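Local atomic coordinates of 4-hydroxybutyrate coenzyme A transferase (Shewanella oneidensis, PDB entry 2OAS), a protein that binds coenzyme A and probably transfers it between short-chain carboxylic acids such as acetate and 4-hydroxybutyrate. Residues R359-A364 and P410-Q415; T375-V380 and R398-A403. All blocks are in the same frame, centred on the assembly; numbering follows the deposited sequence.

Interaction 1: R359-A364 and P410-Q415; sequences RISRIA and PDFREQ. With COA (coenzyme A), chain C.
A CH-pi contact at the protein surface joins Ser361, on strand 360-361, to Phe412, near the start of the helix that runs to residue 422, both in the C-terminal domain of the acetyl-CoA hydrolase/transferase family. The CB of Ser361 sits over the middle of one ring face, 3.6 Å from the centroid of Phe412 and 13° off the ring normal. With chi1 at 176° the hydroxyl swings beside the carbonyl carbon and away from that axis, and Ser361 OG bonds to Ile363 O at 2.7 Å, from above the carbonyl plane. At the ring edge, Phe412 CZ lies 3.6 Å from Arg359 O. Replacing Phe412 with an alanine would probably leave Ser361 CB without its aromatic cover and open a gap between strand and helix.

On the same segment Ile360 CD1 reaches C2A of the coenzyme A adenine at 3.5 Å, while Arg362 forks onto one phosphate oxygen, NH1 to O2A at 2.8 Å and NH2 to O2A at 3.0 Å. Over one face of the Arg362 guanidinium, toward its rim, lies adenine C8A, 3.2 Å above the plane. No hydrogen bond links the two segments, so the ring joins them, by CH-pi over its face and a carbonyl oxygen at its edge, whereas coenzyme A gets a paired N-H grip on its phosphate and an aliphatic surface for its adenine.

Interaction 2: T375-V380 and R398-A403; sequences TTRAHV and RERAQA
Arg400 reaches from helix 397-405 to the backbone of Arg377, and its guanidinium is the one group that closes the distance between the segments. NH2 of Arg400 meets Arg377 O at 2.7 Å in a weak hydrogen bond, bent to 128°, with the oxygen at the guanidinium edge and in its plane. The same NH2 lies 3.7 Å from Arg377 CB. A bend at chi3 (91°) turns the planar group off the line of its aliphatic chain, and the other nitrogens go elsewhere: NE to Thr313 O and NH1, weakly, to Arg395 O. Three backbone carbonyls thus share one buried cation.

The receiving segment is a loop, helical in backbone angles at 377-379, from edge strand 373-375 of a four-stranded mixed sheet to strand 382-385 of the six-stranded one. His379 N bonds to Thr376 O at 3.0 Å, and the Thr376 hydroxyl pairs with His379 ND1 at 2.8 Å.

Away from that grip the contact is sparse. The nearest CA atoms, of Arg377 and Arg400, remain 9.8 Å apart, and the Arg377 side chain leads off to a salt bridge with Asp319 of the second subunit. On the partly exposed side of the helix, Arg398 and Glu399 pair with Asp91 and Arg73 of that subunit.

Overall arrangement
The two contacts illustrate how consecutive helices can be held against the rest of their own domain by unlike means: interaction 1 uses an aromatic face, interaction 2 a charged side chain on backbone carbonyls. Helices 397-405 and 410-422 follow one another, and interaction 2 is nested inside the chain loop that interaction 1 closes. Their centres are about 17 Å apart and their nearest atoms about 7 Å, without touching. Interaction 1 contributes Ile360 and Arg362 to the coenzyme A pocket, where Gly331 and Leu308 also bond the cofactor, whereas interaction 2 lies away from it and beside the second subunit, though its Thr375 bonds the coenzyme A-binding Gln332. All four segments belong to the C-terminal family domain.

Interaction 1: R359-A364 and P410-Q415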
loop_
_atom_site.group_PDB
_atom_site.type_symbol
_atom_site.label_atom_id
_atom_site.label_comp_id
_atom_site.label_asym_id
_atom_site.label_seq_id
_atom_site.Cartn_x
_atom_site.Cartn_y
_atom_site.Cartn_z
ATOM N N ARG A 359 5.846 -14.930 26.421
ATOM C CA ARG A 359 6.270 -16.213 25.867
ATOM C C ARG A 359 6.256 -16.174 24.347
ATOM O O ARG A 359 6.839 -17.037 23.693
ATOM C CB ARG A 359 5.363 -17.343 26.346
ATOM C CG ARG A 359 4.174 -16.887 27.167
ATOM C CD ARG A 359 4.415 -17.136 28.660
ATOM N NE ARG A 359 3.240 -16.771 29.455
ATOM C CZ ARG A 359 2.017 -17.258 29.249
ATOM N NH1 ARG A 359 1.004 -16.861 30.013
ATOM N NH2 ARG A 359 1.812 -18.148 28.279
ATOM N N ILE A 360 5.576 -15.185 23.782
ATOM C CA ILE A 360 5.518 -15.061 22.337
ATOM C C ILE A 360 6.222 -13.781 21.894
ATOM O O ILE A 360 5.956 -12.694 22.419
ATOM C CB ILE A 360 4.050 -15.043 21.829
ATOM C CG1 ILE A 360 3.333 -16.332 22.245
ATOM C CG2 ILE A 360 4.025 -14.904 20.310
ATOM C CD1 ILE A 360 1.840 -16.377 21.898
ATOM N N SER A 361 7.127 -13.921 20.933
ATOM C CA SER A 361 7.871 -12.790 20.402
ATOM C C SER A 361 7.068 -12.148 19.273
ATOM O O SER A 361 6.680 -12.830 18.324
ATOM C CB SER A 361 9.223 -13.270 19.871
ATOM O OG SER A 361 9.947 -12.221 19.258
ATOM N N ARG A 362 6.803 -10.846 19.379
ATOM C CA ARG A 362 6.050 -10.153 18.341
ATOM C C ARG A 362 6.903 -10.054 17.078
ATOM O O ARG A 362 6.400 -9.938 15.956
ATOM C CB ARG A 362 5.620 -8.765 18.824
ATOM C CG ARG A 362 4.623 -8.821 19.967
ATOM C CD ARG A 362 3.726 -7.612 19.981
ATOM N NE ARG A 362 2.731 -7.719 21.036
ATOM C CZ ARG A 362 1.696 -6.899 21.187
ATOM N NH1 ARG A 362 0.851 -7.090 22.187
ATOM N NH2 ARG A 362 1.495 -5.895 20.345
ATOM N N ILE A 363 8.212 -10.104 17.277
ATOM C CA ILE A 363 9.143 -10.069 16.177
ATOM C C ILE A 363 9.526 -11.519 15.938
ATOM O O ILE A 363 10.382 -12.072 16.630
ATOM C CB ILE A 363 10.382 -9.280 16.537
ATOM C CG1 ILE A 363 9.977 -7.875 16.965
ATOM C CG2 ILE A 363 11.331 -9.247 15.366
ATOM C CD1 ILE A 363 11.110 -7.074 17.521
ATOM N N ALA A 364 8.856 -12.137 14.971
ATOM C CA ALA A 364 9.090 -13.527 14.621
ATOM C C ALA A 364 9.954 -13.598 13.382
ATOM O O ALA A 364 9.995 -12.660 12.590
ATOM C CB ALA A 364 7.768 -14.228 14.355
ATOM N N PRO A 410 15.554 -10.044 24.358
ATOM C CA PRO A 410 16.748 -10.890 24.419
ATOM C C PRO A 410 16.497 -12.399 24.567
ATOM O O PRO A 410 17.353 -13.201 24.211
ATOM C CB PRO A 410 17.539 -10.288 25.584
ATOM C CG PRO A 410 16.474 -9.634 26.424
ATOM C CD PRO A 410 15.596 -9.005 25.404
ATOM N N ASP A 411 15.334 -12.797 25.079
ATOM C CA ASP A 411 15.059 -14.222 25.217
ATOM C C ASP A 411 14.829 -14.883 23.857
ATOM O O ASP A 411 14.742 -16.104 23.774
ATOM C CB ASP A 411 13.832 -14.484 26.113
ATOM C CG ASP A 411 14.097 -14.192 27.593
ATOM O OD1 ASP A 411 15.288 -14.072 27.984
ATOM O OD2 ASP A 411 13.107 -14.100 28.366
ATOM N N PHE A 412 14.722 -14.094 22.794
ATOM C CA PHE A 412 14.504 -14.677 21.475
ATOM C C PHE A 412 15.584 -14.320 20.446
ATOM O O PHE A 412 15.528 -14.776 19.302
ATOM C CB PHE A 412 13.142 -14.267 20.905
ATOM C CG PHE A 412 11.982 -14.546 21.817
ATOM C CD1 PHE A 412 11.448 -13.537 22.618
ATOM C CD2 PHE A 412 11.400 -15.805 21.855
ATOM C CE1 PHE A 412 10.353 -13.775 23.442
ATOM C CE2 PHE A 412 10.298 -16.063 22.681
ATOM C CZ PHE A 412 9.772 -15.039 23.474
ATOM N N ARG A 413 16.555 -13.499 20.844
ATOM C CA ARG A 413 17.630 -13.088 19.952
ATOM C C ARG A 413 18.300 -14.278 19.280
ATOM O O ARG A 413 18.452 -14.301 18.057
ATOM C CB ARG A 413 18.685 -12.284 20.718
ATOM C CG ARG A 413 18.630 -10.774 20.501
ATOM C CD ARG A 413 17.355 -10.195 21.019
ATOM N NE ARG A 413 17.541 -9.246 22.117
ATOM C CZ ARG A 413 17.975 -7.996 21.978
ATOM N NH1 ARG A 413 18.287 -7.533 20.779
ATOM N NH2 ARG A 413 18.064 -7.197 23.035
ATOM N N GLU A 414 18.708 -15.252 20.091
ATOM C CA GLU A 414 19.370 -16.467 19.621
ATOM C C GLU A 414 18.553 -17.175 18.530
ATOM O O GLU A 414 19.068 -17.456 17.443
ATOM C CB GLU A 414 19.622 -17.408 20.808
ATOM C CG GLU A 414 19.638 -18.905 20.468
ATOM C CD GLU A 414 18.962 -19.773 21.557
ATOM O OE1 GLU A 414 19.608 -20.042 22.602
ATOM O OE2 GLU A 414 17.768 -20.166 21.349
ATOM N N GLN A 415 17.284 -17.466 18.811
ATOM C CA GLN A 415 16.422 -18.115 17.822
ATOM C C GLN A 415 16.317 -17.270 16.553
ATOM O O GLN A 415 16.541 -17.765 15.448
ATOM C CB GLN A 415 15.010 -18.331 18.364
ATOM C CG GLN A 415 14.750 -19.690 18.980
ATOM C CD GLN A 415 14.973 -20.838 18.006
ATOM O OE1 GLN A 415 14.522 -20.798 16.860
ATOM N NE2 GLN A 415 15.668 -21.874 18.467
HETATM N N1A COA C . 1.059 -13.519 18.793
HETATM C C2A COA C . 0.138 -14.139 19.743
HETATM N N3A COA C . -0.656 -13.176 20.533
HETATM C C4A COA C . -0.506 -11.718 20.384
HETATM C C5A COA C . 0.396 -11.117 19.433
HETATM C C6A COA C . 1.212 -12.062 18.635
HETATM N N6A COA C . 2.140 -11.576 17.682
HETATM N N7A COA C . 0.326 -9.736 19.506
HETATM C C8A COA C . -0.645 -9.488 20.492
HETATM N N9A COA C . -1.173 -10.680 21.040
HETATM C C1B COA C . -2.173 -10.834 22.077
HETATM C C2B COA C . -1.963 -10.144 23.459
HETATM O O2B COA C . -1.685 -11.041 24.474
HETATM C C3B COA C . -3.210 -9.301 23.725
HETATM O O3B COA C . -3.816 -9.669 25.004
HETATM P P3B COA C . -5.122 -8.988 25.584
HETATM O O7A COA C . -5.045 -7.521 25.724
HETATM O O8A COA C . -6.276 -9.304 24.689
HETATM O O9A COA C . -5.410 -9.592 26.878
HETATM C C4B COA C . -4.111 -9.478 22.562
HETATM O O4B COA C . -3.497 -10.372 21.618
HETATM C C5B COA C . -4.340 -7.961 22.156
HETATM O O5B COA C . -3.115 -7.336 21.738
HETATM P P1A COA C . -2.689 -5.741 21.920
HETATM O O1A COA C . -2.716 -5.275 23.278
HETATM O O2A COA C . -1.308 -5.465 21.369
HETATM O O3A COA C . -3.778 -5.022 21.030
HETATM P P2A COA C . -3.839 -3.482 20.814
HETATM O O4A COA C . -5.123 -2.979 21.294
HETATM O O5A COA C . -2.780 -2.798 21.533
HETATM O O6A COA C . -3.572 -3.060 19.432
HETATM C CBP COA C . -3.349 -3.383 16.934
HETATM C CCP COA C . -2.632 -3.369 18.405
HETATM C CDP COA C . -4.190 -4.668 17.257
HETATM C CEP COA C . -2.300 -3.708 15.784
HETATM C CAP COA C . -4.353 -2.060 16.654
HETATM O OAP COA C . -3.364 -0.985 16.637
HETATM C C9P COA C . -5.055 -2.078 15.291
HETATM O O9P COA C . -6.246 -2.349 15.265
HETATM N N8P COA C . -4.281 -1.759 14.146
HETATM C C7P COA C . -4.609 -1.661 12.731
HETATM C C6P COA C . -4.327 -0.289 12.015
HETATM C C5P COA C . -5.387 0.727 12.139
HETATM O O5P COA C . -5.707 1.419 11.165
HETATM N N4P COA C . -5.993 0.819 13.442
HETATM C C3P COA C . -7.064 1.660 13.957
HETATM C C2P COA C . -6.941 3.207 13.682
HETATM S S1P COA C . -8.419 3.911 12.895
#

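Interaction 2: T375-V380 and R398-A403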
loop_
_atom_site.group_PDB
_atom_site.type_symbol
_atom_site.label_atom_id
_atom_site.label_comp_id
_atom_site.label_asym_id
_atom_site.label_seq_id
_atom_site.Cartn_x
_atom_site.Cartn_y
_atom_site.Cartn_z
ATOM N N THR A 375 0.752 -3.803 6.434
ATOM C CA THR A 375 1.786 -2.913 5.932
ATOM C C THR A 375 2.935 -3.792 5.434
ATOM O O THR A 375 3.413 -4.671 6.141
ATOM C CB THR A 375 2.273 -1.984 7.051
ATOM O OG1 THR A 375 1.176 -1.198 7.511
ATOM C CG2 THR A 375 3.371 -1.075 6.560
ATOM N N THR A 376 3.374 -3.532 4.210
ATOM C CA THR A 376 4.413 -4.320 3.576
ATOM C C THR A 376 5.834 -3.858 3.854
ATOM O O THR A 376 6.053 -2.783 4.406
ATOM C CB THR A 376 4.190 -4.328 2.062
ATOM O OG1 THR A 376 4.339 -2.998 1.553
ATOM C CG2 THR A 376 2.778 -4.798 1.742
ATOM N N ARG A 377 6.797 -4.696 3.470
ATOM C CA ARG A 377 8.221 -4.396 3.619
ATOM C C ARG A 377 8.543 -2.993 3.132
ATOM O O ARG A 377 9.090 -2.175 3.865
ATOM C CB ARG A 377 9.068 -5.316 2.758
ATOM C CG ARG A 377 9.092 -6.733 3.126
ATOM C CD ARG A 377 9.741 -7.523 2.008
ATOM N NE ARG A 377 10.037 -8.873 2.461
ATOM C CZ ARG A 377 10.234 -9.912 1.662
ATOM N NH1 ARG A 377 10.168 -9.776 0.343
ATOM N NH2 ARG A 377 10.486 -11.095 2.193
ATOM N N ALA A 378 8.222 -2.746 1.868
ATOM C CA ALA A 378 8.510 -1.467 1.213
ATOM C C ALA A 378 7.962 -0.248 1.935
ATOM O O ALA A 378 8.491 0.850 1.791
ATOM C CB ALA A 378 7.994 -1.504 -0.231
ATOM N N HIS A 379 6.898 -0.456 2.705
ATOM C CA HIS A 379 6.250 0.627 3.459
ATOM C C HIS A 379 7.003 1.056 4.709
ATOM O O HIS A 379 7.193 2.232 4.953
ATOM C CB HIS A 379 4.851 0.207 3.906
ATOM C CG HIS A 379 3.784 0.466 2.894
ATOM N ND1 HIS A 379 3.101 -0.546 2.255
ATOM C CD2 HIS A 379 3.302 1.627 2.389
ATOM C CE1 HIS A 379 2.247 -0.019 1.395
ATOM N NE2 HIS A 379 2.350 1.297 1.456
ATOM N N VAL A 380 7.413 0.083 5.496
ATOM C CA VAL A 380 8.064 0.358 6.757
ATOM C C VAL A 380 9.221 1.357 6.780
ATOM O O VAL A 380 10.062 1.408 5.883
ATOM C CB VAL A 380 8.516 -0.972 7.413
ATOM C CG1 VAL A 380 9.092 -0.715 8.796
ATOM C CG2 VAL A 380 7.333 -1.918 7.497
ATOM N N ARG A 398 19.333 -8.386 5.073
ATOM C CA ARG A 398 20.201 -8.728 6.190
ATOM C C ARG A 398 20.326 -7.556 7.170
ATOM O O ARG A 398 20.446 -7.753 8.381
ATOM C CB ARG A 398 21.580 -9.171 5.708
ATOM C CG ARG A 398 22.400 -8.090 5.039
ATOM C CD ARG A 398 23.807 -8.603 4.739
ATOM N NE ARG A 398 24.647 -7.587 4.113
ATOM C CZ ARG A 398 25.907 -7.786 3.735
ATOM N NH1 ARG A 398 26.473 -8.971 3.920
ATOM N NH2 ARG A 398 26.601 -6.796 3.176
ATOM N N GLU A 399 20.286 -6.336 6.648
ATOM C CA GLU A 399 20.382 -5.148 7.492
ATOM C C GLU A 399 19.130 -5.011 8.352
ATOM O O GLU A 399 19.210 -4.675 9.535
ATOM C CB GLU A 399 20.566 -3.898 6.632
ATOM C CG GLU A 399 21.915 -3.848 5.921
ATOM C CD GLU A 399 22.092 -2.635 5.011
ATOM O OE1 GLU A 399 23.237 -2.405 4.562
ATOM O OE2 GLU A 399 21.095 -1.922 4.744
ATOM N N ARG A 400 17.979 -5.287 7.747
ATOM C CA ARG A 400 16.693 -5.220 8.412
ATOM C C ARG A 400 16.615 -6.270 9.526
ATOM O O ARG A 400 16.269 -5.968 10.671
ATOM C CB ARG A 400 15.561 -5.451 7.391
ATOM C CG ARG A 400 15.449 -4.357 6.307
ATOM C CD ARG A 400 14.687 -4.824 5.050
ATOM N NE ARG A 400 13.250 -4.559 5.087
ATOM C CZ ARG A 400 12.671 -3.426 4.694
ATOM N NH1 ARG A 400 13.396 -2.421 4.220
ATOM N NH2 ARG A 400 11.354 -3.295 4.775
ATOM N N ALA A 401 16.943 -7.511 9.185
ATOM C CA ALA A 401 16.903 -8.586 10.154
ATOM C C ALA A 401 17.833 -8.277 11.313
ATOM O O ALA A 401 17.478 -8.476 12.479
ATOM C CB ALA A 401 17.299 -9.890 9.496
ATOM N N GLN A 402 19.026 -7.784 11.006
ATOM C CA GLN A 402 19.970 -7.463 12.063
ATOM C C GLN A 402 19.372 -6.427 13.016
ATOM O O GLN A 402 19.339 -6.644 14.229
ATOM C CB GLN A 402 21.281 -6.948 11.465
ATOM C CG GLN A 402 22.317 -6.574 12.496
ATOM C CD GLN A 402 22.691 -7.745 13.399
ATOM O OE1 GLN A 402 23.380 -8.683 12.984
ATOM N NE2 GLN A 402 22.228 -7.695 14.646
ATOM N N ALA A 403 18.883 -5.309 12.468
ATOM C CA ALA A 403 18.305 -4.244 13.293
ATOM C C ALA A 403 17.098 -4.702 14.102
ATOM O O ALA A 403 16.918 -4.301 15.251
ATOM C CB ALA A 403 17.913 -3.051 12.425
#